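Local coordinates for protein octenoyl-coa reductase/carboxylase (Streptomyces sp., PDB 4A0S) that reduces and carboxylates 2-octenoyl-CoA with NADPH as the hydride source, providing an extender unit for cinnabaramide polyketide biosynthesis, at residues 119-124 with 135-140. Numbering follows the deposited sequence.
Sequences GVVVRT and DHVIVH
Gly119 and Val137 face each other as an antiparallel hydrogen-bonded pair, Gly119 N giving its hydrogen to Val137 O at 2.8 Å and Val137 N returning one to Gly119 O at 2.9 Å. A third backbone bond runs from Val121 N to Asp135 O at 2.9 Å. Between these bonds sits the non-hydrogen-bonded pair Val120 and His136, where CA-H...O contacts from His136 CA to Gly119 O and from Val120 CA to Asp135 O add to the seam. Here the two side chains run alongside each other, Val120 CG2 approaching the His136 ring obliquely, 4.0 Å from its CD2. The other face carries the tighter apolar contact: Val121 CG2 meets Val137 CG1 at 3.6 Å, the side chains crossing at about a right angle. Lying anti to the carbonyl carbon and beside the backbone N (chi1 177°), CG2 of Val121 reaches both this methyl and Asp135 O. Gly119 has an extended backbone of a kind that calls for glycine. Farther out, Val7 of helix 2-8 covers Val120, Trp193 meets the His136 ring, and Lys132 forms a salt bridge with Asp135. The N-to-C directions of the two short strand segments are 106° apart, and 117-124 continues along strand 64-73 through a classic beta bulge, Val122 and Arg123 both facing Leu66. This is a strongly twisted beta hairpin in the curled sheet of the GroES-like domain of medium-chain dehydrogenases/reductases.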
loop_
_atom_site.group_PDB
_atom_site.type_symbol
_atom_site.label_atom_id
_atom_site.label_comp_id
_atom_site.label_asym_id
_atom_site.label_seq_id
_atom_site.Cartn_x
_atom_site.Cartn_y
_atom_site.Cartn_z
ATOM N N GLY A 119 -16.573 -27.570 14.379
ATOM C CA GLY A 119 -17.742 -28.199 14.896
ATOM C C GLY A 119 -18.956 -28.031 14.038
ATOM O O GLY A 119 -18.878 -27.825 12.838
ATOM N N VAL A 120 -20.093 -28.149 14.690
ATOM C CA VAL A 120 -21.341 -28.181 13.998
ATOM C C VAL A 120 -22.255 -27.101 14.544
ATOM O O VAL A 120 -22.428 -26.968 15.753
ATOM C CB VAL A 120 -22.010 -29.552 14.163
ATOM C CG1 VAL A 120 -23.286 -29.579 13.392
ATOM C CG2 VAL A 120 -21.065 -30.660 13.713
ATOM N N VAL A 121 -22.836 -26.331 13.633
ATOM C CA VAL A 121 -23.810 -25.338 14.007
ATOM C C VAL A 121 -25.009 -26.062 14.583
ATOM O O VAL A 121 -25.494 -27.035 14.000
ATOM C CB VAL A 121 -24.227 -24.499 12.790
ATOM C CG1 VAL A 121 -25.303 -23.521 13.171
ATOM C CG2 VAL A 121 -23.006 -23.782 12.204
ATOM N N VAL A 122 -25.471 -25.621 15.740
ATOM C CA VAL A 122 -26.682 -26.215 16.302
ATOM C C VAL A 122 -27.812 -25.190 16.444
ATOM O O VAL A 122 -28.990 -25.538 16.365
ATOM C CB VAL A 122 -26.397 -26.996 17.606
ATOM C CG1 VAL A 122 -25.544 -28.217 17.304
ATOM C CG2 VAL A 122 -25.701 -26.117 18.628
ATOM N N ARG A 123 -27.457 -23.924 16.628
ATOM C CA ARG A 123 -28.450 -22.854 16.672
ATOM C C ARG A 123 -27.852 -21.594 16.094
ATOM O O ARG A 123 -26.656 -21.371 16.197
ATOM C CB ARG A 123 -28.905 -22.567 18.109
ATOM C CG ARG A 123 -29.688 -23.703 18.776
ATOM C CD ARG A 123 -31.091 -23.820 18.201
ATOM N NE ARG A 123 -31.900 -24.767 18.970
ATOM C CZ ARG A 123 -31.812 -26.094 18.889
ATOM N NH1 ARG A 123 -30.929 -26.693 18.081
ATOM N NH2 ARG A 123 -32.601 -26.830 19.646
ATOM N N THR A 124 -28.696 -20.768 15.498
ATOM C CA THR A 124 -28.266 -19.469 15.021
ATOM C C THR A 124 -29.235 -18.439 15.540
ATOM O O THR A 124 -30.456 -18.700 15.620
ATOM C CB THR A 124 -28.278 -19.393 13.481
ATOM O OG1 THR A 124 -29.630 -19.487 13.008
ATOM C CG2 THR A 124 -27.454 -20.511 12.864
ATOM N N ASP A 135 -24.351 -27.386 9.804
ATOM C CA ASP A 135 -23.239 -26.887 9.012
ATOM C C ASP A 135 -21.948 -27.120 9.749
ATOM O O ASP A 135 -21.835 -26.803 10.946
ATOM C CB ASP A 135 -23.366 -25.395 8.757
ATOM C CG ASP A 135 -24.381 -25.074 7.695
ATOM O OD1 ASP A 135 -24.872 -26.001 7.007
ATOM O OD2 ASP A 135 -24.683 -23.886 7.541
ATOM N N HIS A 136 -20.984 -27.656 9.008
ATOM C CA HIS A 136 -19.659 -27.909 9.534
ATOM C C HIS A 136 -18.857 -26.636 9.426
ATOM O O HIS A 136 -18.713 -26.063 8.342
ATOM C CB HIS A 136 -18.989 -29.030 8.756
ATOM C CG HIS A 136 -19.524 -30.387 9.093
ATOM N ND1 HIS A 136 -18.851 -31.547 8.778
ATOM C CD2 HIS A 136 -20.641 -30.768 9.762
ATOM C CE1 HIS A 136 -19.549 -32.586 9.205
ATOM N NE2 HIS A 136 -20.635 -32.140 9.813
ATOM N N VAL A 137 -18.361 -26.186 10.563
ATOM C CA VAL A 137 -17.671 -24.917 10.634
ATOM C C VAL A 137 -16.357 -25.021 11.371
ATOM O O VAL A 137 -16.119 -25.938 12.153
ATOM C CB VAL A 137 -18.524 -23.846 11.354
ATOM C CG1 VAL A 137 -19.809 -23.564 10.567
ATOM C CG2 VAL A 137 -18.838 -24.275 12.776
ATOM N N ILE A 138 -15.494 -24.067 11.096
ATOM C CA ILE A 138 -14.438 -23.779 12.013
ATOM C C ILE A 138 -14.805 -22.432 12.569
ATOM O O ILE A 138 -15.566 -21.681 11.953
ATOM C CB ILE A 138 -13.077 -23.779 11.351
ATOM C CG1 ILE A 138 -13.114 -22.914 10.088
ATOM C CG2 ILE A 138 -12.660 -25.219 11.070
ATOM C CD1 ILE A 138 -11.746 -22.544 9.540
ATOM N N VAL A 139 -14.320 -22.160 13.761
ATOM C CA VAL A 139 -14.503 -20.873 14.360
ATOM C C VAL A 139 -13.105 -20.325 14.493
ATOM O O VAL A 139 -12.199 -21.031 14.964
ATOM C CB VAL A 139 -15.155 -20.970 15.736
ATOM C CG1 VAL A 139 -15.125 -19.611 16.429
ATOM C CG2 VAL A 139 -16.571 -21.534 15.618
ATOM N N HIS A 140 -12.929 -19.085 14.048
ATOM C CA HIS A 140 -11.707 -18.345 14.316
ATOM C C HIS A 140 -11.986 -17.308 15.405
ATOM O O HIS A 140 -13.135 -17.020 15.701
ATOM C CB HIS A 140 -11.133 -17.722 13.039
ATOM C CG HIS A 140 -11.977 -16.634 12.461
ATOM N ND1 HIS A 140 -11.997 -15.358 12.976
ATOM C CD2 HIS A 140 -12.812 -16.624 11.398
ATOM C CE1 HIS A 140 -12.814 -14.607 12.261
ATOM N NE2 HIS A 140 -13.333 -15.356 11.303
#